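Local coordinates for protein PaxB (Photorhabdus luminescens, PDB 6EK4) that probably serves as one component of a two-component alpha-helical pore-forming toxin of the YaxAB type, which assembles into pores in target membranes, at residues 145-150 against 288-292; 156-160 against 278-282. All coordinates share one frame; numbering follows the deposited sequence.

Interaction 1 (145-150 against 288-292); sequences ILERLE and VHQID
Leu-149, in the first turn of helix 149-193, packs on Val-288 of helix 247-321 where a loop leads into the long antiparallel helix pair of this alpha-helical toxin. The tight part of the contact is apolar. CD2 of Leu-149 lies against CG1 of Val-288, the two side chains crossing at about a right angle, and Ile-145 closes in from the loop. Its CG1 sits between the backbone N and the carbonyl carbon (chi1 50°), a setting from which CD1 touches Val-288, CG2 of Ile-291 and CB of Asp-292. Helix 42-73 covers this side, with Ile-43 on Val-288 and Ile-50 on Ile-145.

Toward solvent the contact is looser and more polar. Leu-146 reaches the carboxylate of Asp-292 with CD1, while OD1 of that carboxylate is held by Arg-295 one turn on. CD2 of Leu-146 lies over one face of the His-289 ring, 4.5 Å from CE1. The exposed Glu-150 bends at chi2 (-85°) and comes in at the ring edge, its carboxylate plane turned 72° from the imidazole. The ionisable atoms of the two groups are not in contact; CD of Glu-150 stands 3.7 Å from CE1 of His-289.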
loop_
_atom_site.group_PDB
_atom_site.type_symbol
_atom_site.label_atom_id
_atom_site.label_comp_id
_atom_site.label_asym_id
_atom_site.label_seq_id
_atom_site.Cartn_x
_atom_site.Cartn_y
_atom_site.Cartn_z
ATOM N N ILE A 145 9.740 8.073 5.689
ATOM C CA ILE A 145 8.312 7.884 5.990
ATOM C C ILE A 145 8.007 6.852 7.086
ATOM O O ILE A 145 6.919 6.883 7.664
ATOM C CB ILE A 145 7.509 7.506 4.720
ATOM C CG1 ILE A 145 8.180 6.353 3.964
ATOM C CG2 ILE A 145 7.363 8.717 3.809
ATOM C CD1 ILE A 145 7.303 5.726 2.901
ATOM N N LEU A 146 8.950 5.954 7.378
ATOM C CA LEU A 146 8.709 4.854 8.323
ATOM C C LEU A 146 9.175 5.127 9.760
ATOM O O LEU A 146 9.254 4.200 10.570
ATOM C CB LEU A 146 9.362 3.561 7.810
ATOM C CG LEU A 146 8.861 2.983 6.482
ATOM C CD1 LEU A 146 9.529 1.640 6.221
ATOM C CD2 LEU A 146 7.345 2.843 6.468
ATOM N N GLU A 147 9.472 6.385 10.086
ATOM C CA GLU A 147 9.826 6.749 11.461
ATOM C C GLU A 147 8.611 6.605 12.376
ATOM O O GLU A 147 7.601 7.282 12.185
ATOM C CB GLU A 147 10.379 8.175 11.536
ATOM C CG GLU A 147 11.852 8.277 11.175
ATOM C CD GLU A 147 12.377 9.702 11.200
ATOM O OE1 GLU A 147 13.551 9.905 10.823
ATOM O OE2 GLU A 147 11.625 10.621 11.594
ATOM N N ARG A 148 8.730 5.713 13.360
ATOM C CA ARG A 148 7.650 5.365 14.298
ATOM C C ARG A 148 6.275 5.167 13.642
ATOM O O ARG A 148 5.249 5.579 14.190
ATOM C CB ARG A 148 7.574 6.370 15.461
ATOM C CG ARG A 148 7.259 7.811 15.083
ATOM C CD ARG A 148 6.902 8.625 16.316
ATOM N NE ARG A 148 7.126 10.055 16.118
ATOM C CZ ARG A 148 6.999 10.977 17.072
ATOM N NH1 ARG A 148 6.642 10.633 18.307
ATOM N NH2 ARG A 148 7.233 12.254 16.786
ATOM N N LEU A 149 6.262 4.520 12.479
ATOM C CA LEU A 149 5.011 4.174 11.806
ATOM C C LEU A 149 4.558 2.776 12.236
ATOM O O LEU A 149 3.361 2.496 12.285
ATOM C CB LEU A 149 5.159 4.257 10.283
ATOM C CG LEU A 149 3.923 4.808 9.566
ATOM C CD1 LEU A 149 3.828 6.320 9.733
ATOM C CD2 LEU A 149 3.941 4.441 8.094
ATOM N N GLU A 150 5.523 1.906 12.538
ATOM C CA GLU A 150 5.246 0.630 13.204
ATOM C C GLU A 150 4.689 0.868 14.610
ATOM O O GLU A 150 3.890 0.074 15.113
ATOM C CB GLU A 150 6.515 -0.225 13.290
ATOM C CG GLU A 150 6.964 -0.827 11.965
ATOM C CD GLU A 150 6.277 -2.145 11.641
ATOM O OE1 GLU A 150 6.922 -3.006 11.005
ATOM O OE2 GLU A 150 5.100 -2.328 12.021
ATOM N N VAL A 288 1.006 3.532 3.373
ATOM C CA VAL A 288 2.335 4.136 3.512
ATOM C C VAL A 288 3.409 3.047 3.581
ATOM O O VAL A 288 4.480 3.190 2.989
ATOM C CB VAL A 288 2.433 5.054 4.753
ATOM C CG1 VAL A 288 3.859 5.551 4.951
ATOM C CG2 VAL A 288 1.488 6.241 4.618
ATOM N N HIS A 289 3.120 1.970 4.308
ATOM C CA HIS A 289 3.993 0.791 4.335
ATOM C C HIS A 289 4.144 0.180 2.941
ATOM O O HIS A 289 5.227 -0.277 2.573
ATOM C CB HIS A 289 3.456 -0.272 5.303
ATOM C CG HIS A 289 3.961 -0.125 6.704
ATOM N ND1 HIS A 289 4.999 -0.884 7.201
ATOM C CD2 HIS A 289 3.572 0.688 7.715
ATOM C CE1 HIS A 289 5.227 -0.544 8.457
ATOM N NE2 HIS A 289 4.374 0.408 8.793
ATOM N N GLN A 290 3.051 0.173 2.180
ATOM C CA GLN A 290 3.062 -0.321 0.806
ATOM C C GLN A 290 3.872 0.600 -0.108
ATOM O O GLN A 290 4.574 0.124 -0.996
ATOM C CB GLN A 290 1.630 -0.469 0.276
ATOM C CG GLN A 290 1.517 -1.129 -1.094
ATOM C CD GLN A 290 2.125 -2.520 -1.144
ATOM O OE1 GLN A 290 2.782 -2.886 -2.120
ATOM N NE2 GLN A 290 1.913 -3.302 -0.090
ATOM N N ILE A 291 3.773 1.910 0.113
ATOM C CA ILE A 291 4.553 2.889 -0.655
ATOM C C ILE A 291 6.058 2.660 -0.483
ATOM O O ILE A 291 6.819 2.802 -1.440
ATOM C CB ILE A 291 4.171 4.345 -0.287
ATOM C CG1 ILE A 291 2.841 4.715 -0.951
ATOM C CG2 ILE A 291 5.247 5.336 -0.722
ATOM C CD1 ILE A 291 2.210 5.986 -0.421
ATOM N N ASP A 292 6.479 2.301 0.728
ATOM C CA ASP A 292 7.885 1.987 0.987
ATOM C C ASP A 292 8.314 0.706 0.269
ATOM O O ASP A 292 9.441 0.614 -0.220
ATOM C CB ASP A 292 8.153 1.847 2.487
ATOM C CG ASP A 292 9.638 1.810 2.810
ATOM O OD1 ASP A 292 10.317 2.841 2.619
ATOM O OD2 ASP A 292 10.129 0.750 3.252
#

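Interaction 2 (156-160 against 278-282); sequences EQERK and VEQRI
Glu-156 and Arg-281 cross at about a right angle on one flank of an antiparallel helix pair; the axes of the two segments approach to 9.6 Å at an angle of 154° between their directions. Bent at chi2 (-64°), Glu-156 brings its carboxylate to the edge of the Arg-281 guanidinium, with the two planes 75° apart. OE1 takes two weak hydrogen bonds in this salt bridge: NH2 of Arg-281 and NE of Arg-281 both stand 3.5 Å from Glu-156 OE1.

Arg-159 runs extended over Val-278, with CD 3.7 Å from CG1 of Val-278, which also lies over one face of the Arg-159 guanidinium. NH1 of Arg-159 lies 3.0 Å from NH2 of Arg-281, two donors with no bond between them, and NH2 of Arg-159 makes a weak hydrogen bond to Gln-274.

Between the flanks the contact is apolar. CG1 of Ile-282 rests on CB of Glu-156 at 3.6 Å, and CD1 of Ile-282 meets CD of Lys-160 at 3.8 Å. The extended Lys-160 crosses Ile-282 at about a right angle and carries on to CG of Glu-279, which its CE touches at 4.0 Å.

Along the two helices the seam continues in both directions: Leu-153 and Ile-163 of helix 149-193 pack on Ile-282 and Val-278, while Leu-275 and Ile-285 of helix 247-321 meet Lys-160 and Glu-156.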
loop_
_atom_site.group_PDB
_atom_site.type_symbol
_atom_site.label_atom_id
_atom_site.label_comp_id
_atom_site.label_asym_id
_atom_site.label_seq_id
_atom_site.Cartn_x
_atom_site.Cartn_y
_atom_site.Cartn_z
ATOM N N GLU A 156 -2.965 2.299 16.876
ATOM C CA GLU A 156 -4.302 2.308 16.281
ATOM C C GLU A 156 -4.979 0.943 16.383
ATOM O O GLU A 156 -6.187 0.863 16.610
ATOM C CB GLU A 156 -4.239 2.744 14.814
ATOM C CG GLU A 156 -3.745 4.169 14.595
ATOM C CD GLU A 156 -4.667 5.227 15.178
ATOM O OE1 GLU A 156 -5.865 4.943 15.399
ATOM O OE2 GLU A 156 -4.189 6.358 15.411
ATOM N N GLN A 157 -4.198 -0.122 16.215
ATOM C CA GLN A 157 -4.717 -1.487 16.334
ATOM C C GLN A 157 -5.055 -1.849 17.784
ATOM O O GLN A 157 -5.936 -2.674 18.027
ATOM C CB GLN A 157 -3.728 -2.493 15.741
ATOM C CG GLN A 157 -3.676 -2.448 14.221
ATOM C CD GLN A 157 -2.636 -3.378 13.622
ATOM O OE1 GLN A 157 -2.840 -3.933 12.542
ATOM N NE2 GLN A 157 -1.514 -3.549 14.316
ATOM N N GLU A 158 -4.352 -1.234 18.736
ATOM C CA GLU A 158 -4.705 -1.348 20.153
ATOM C C GLU A 158 -6.000 -0.589 20.450
ATOM O O GLU A 158 -6.858 -1.085 21.179
ATOM C CB GLU A 158 -3.576 -0.832 21.054
ATOM C CG GLU A 158 -2.454 -1.836 21.282
ATOM C CD GLU A 158 -1.304 -1.265 22.095
ATOM O OE1 GLU A 158 -1.564 -0.515 23.062
ATOM O OE2 GLU A 158 -0.137 -1.575 21.774
ATOM N N ARG A 159 -6.131 0.611 19.884
ATOM C CA ARG A 159 -7.353 1.405 20.034
ATOM C C ARG A 159 -8.536 0.730 19.331
ATOM O O ARG A 159 -9.666 0.796 19.813
ATOM C CB ARG A 159 -7.162 2.830 19.497
ATOM C CG ARG A 159 -8.235 3.802 19.971
ATOM C CD ARG A 159 -8.202 5.128 19.223
ATOM N NE ARG A 159 -9.447 5.879 19.404
ATOM C CZ ARG A 159 -9.739 7.033 18.804
ATOM N NH1 ARG A 159 -8.876 7.604 17.968
ATOM N NH2 ARG A 159 -10.907 7.624 19.041
ATOM N N LYS A 160 -8.268 0.085 18.196
ATOM C CA LYS A 160 -9.284 -0.689 17.482
ATOM C C LYS A 160 -9.750 -1.889 18.305
ATOM O O LYS A 160 -10.931 -2.236 18.284
ATOM C CB LYS A 160 -8.740 -1.178 16.135
ATOM C CG LYS A 160 -9.762 -1.900 15.265
ATOM C CD LYS A 160 -9.102 -2.604 14.090
ATOM C CE LYS A 160 -10.112 -3.414 13.293
ATOM N NZ LYS A 160 -9.467 -4.199 12.204
ATOM N N VAL A 278 -10.491 4.741 13.197
ATOM C CA VAL A 278 -9.276 3.935 13.372
ATOM C C VAL A 278 -9.030 3.018 12.172
ATOM O O VAL A 278 -7.888 2.852 11.746
ATOM C CB VAL A 278 -9.278 3.104 14.685
ATOM C CG1 VAL A 278 -9.382 4.016 15.898
ATOM C CG2 VAL A 278 -10.393 2.065 14.704
ATOM N N GLU A 279 -10.098 2.441 11.622
ATOM C CA GLU A 279 -9.981 1.545 10.467
ATOM C C GLU A 279 -9.503 2.273 9.210
ATOM O O GLU A 279 -8.772 1.699 8.401
ATOM C CB GLU A 279 -11.304 0.824 10.185
ATOM C CG GLU A 279 -11.556 -0.374 11.093
ATOM C CD GLU A 279 -12.682 -1.270 10.603
ATOM O OE1 GLU A 279 -12.727 -1.577 9.389
ATOM O OE2 GLU A 279 -13.520 -1.683 11.435
ATOM N N GLN A 280 -9.919 3.527 9.047
ATOM C CA GLN A 280 -9.448 4.350 7.934
ATOM C C GLN A 280 -7.978 4.726 8.115
ATOM O O GLN A 280 -7.219 4.760 7.145
ATOM C CB GLN A 280 -10.297 5.615 7.788
ATOM C CG GLN A 280 -9.863 6.505 6.634
ATOM C CD GLN A 280 -10.953 7.454 6.170
ATOM O OE1 GLN A 280 -11.686 8.021 6.980
ATOM N NE2 GLN A 280 -11.060 7.637 4.857
ATOM N N ARG A 281 -7.585 5.007 9.355
ATOM C CA ARG A 281 -6.201 5.380 9.658
ATOM C C ARG A 281 -5.245 4.187 9.596
ATOM O O ARG A 281 -4.097 4.337 9.180
ATOM C CB ARG A 281 -6.109 6.075 11.021
ATOM C CG ARG A 281 -6.690 7.480 11.017
ATOM C CD ARG A 281 -6.284 8.270 12.250
ATOM N NE ARG A 281 -6.819 7.687 13.477
ATOM C CZ ARG A 281 -8.085 7.790 13.882
ATOM N NH1 ARG A 281 -8.986 8.456 13.163
ATOM N NH2 ARG A 281 -8.455 7.216 15.020
ATOM N N ILE A 282 -5.717 3.012 10.005
ATOM C CA ILE A 282 -4.941 1.777 9.858
ATOM C C ILE A 282 -4.746 1.461 8.371
ATOM O O ILE A 282 -3.661 1.047 7.955
ATOM C CB ILE A 282 -5.614 0.587 10.582
ATOM C CG1 ILE A 282 -5.535 0.778 12.102
ATOM C CG2 ILE A 282 -4.952 -0.735 10.202
ATOM C CD1 ILE A 282 -6.552 -0.034 12.879
#

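How the interactions relate
Both contacts join helix 149-193, or the loop just before it, to helix 247-321, with centres about 15 Å apart and nearest atoms about 7 Å apart. Along the chain the order is 145-150, 156-160, 278-282, 288-292, so interaction 2 falls between the two halves of interaction 1, as expected for antiparallel helices that pair along their length. Ile-285 bridges the gap, touching Leu-149 of the first contact and Glu-156 of the second. Interaction 1 is also covered by helix 42-73 and is partly buried, whereas interaction 2 is a surface contact. They are two successive levels of one seam between two long antiparallel helices.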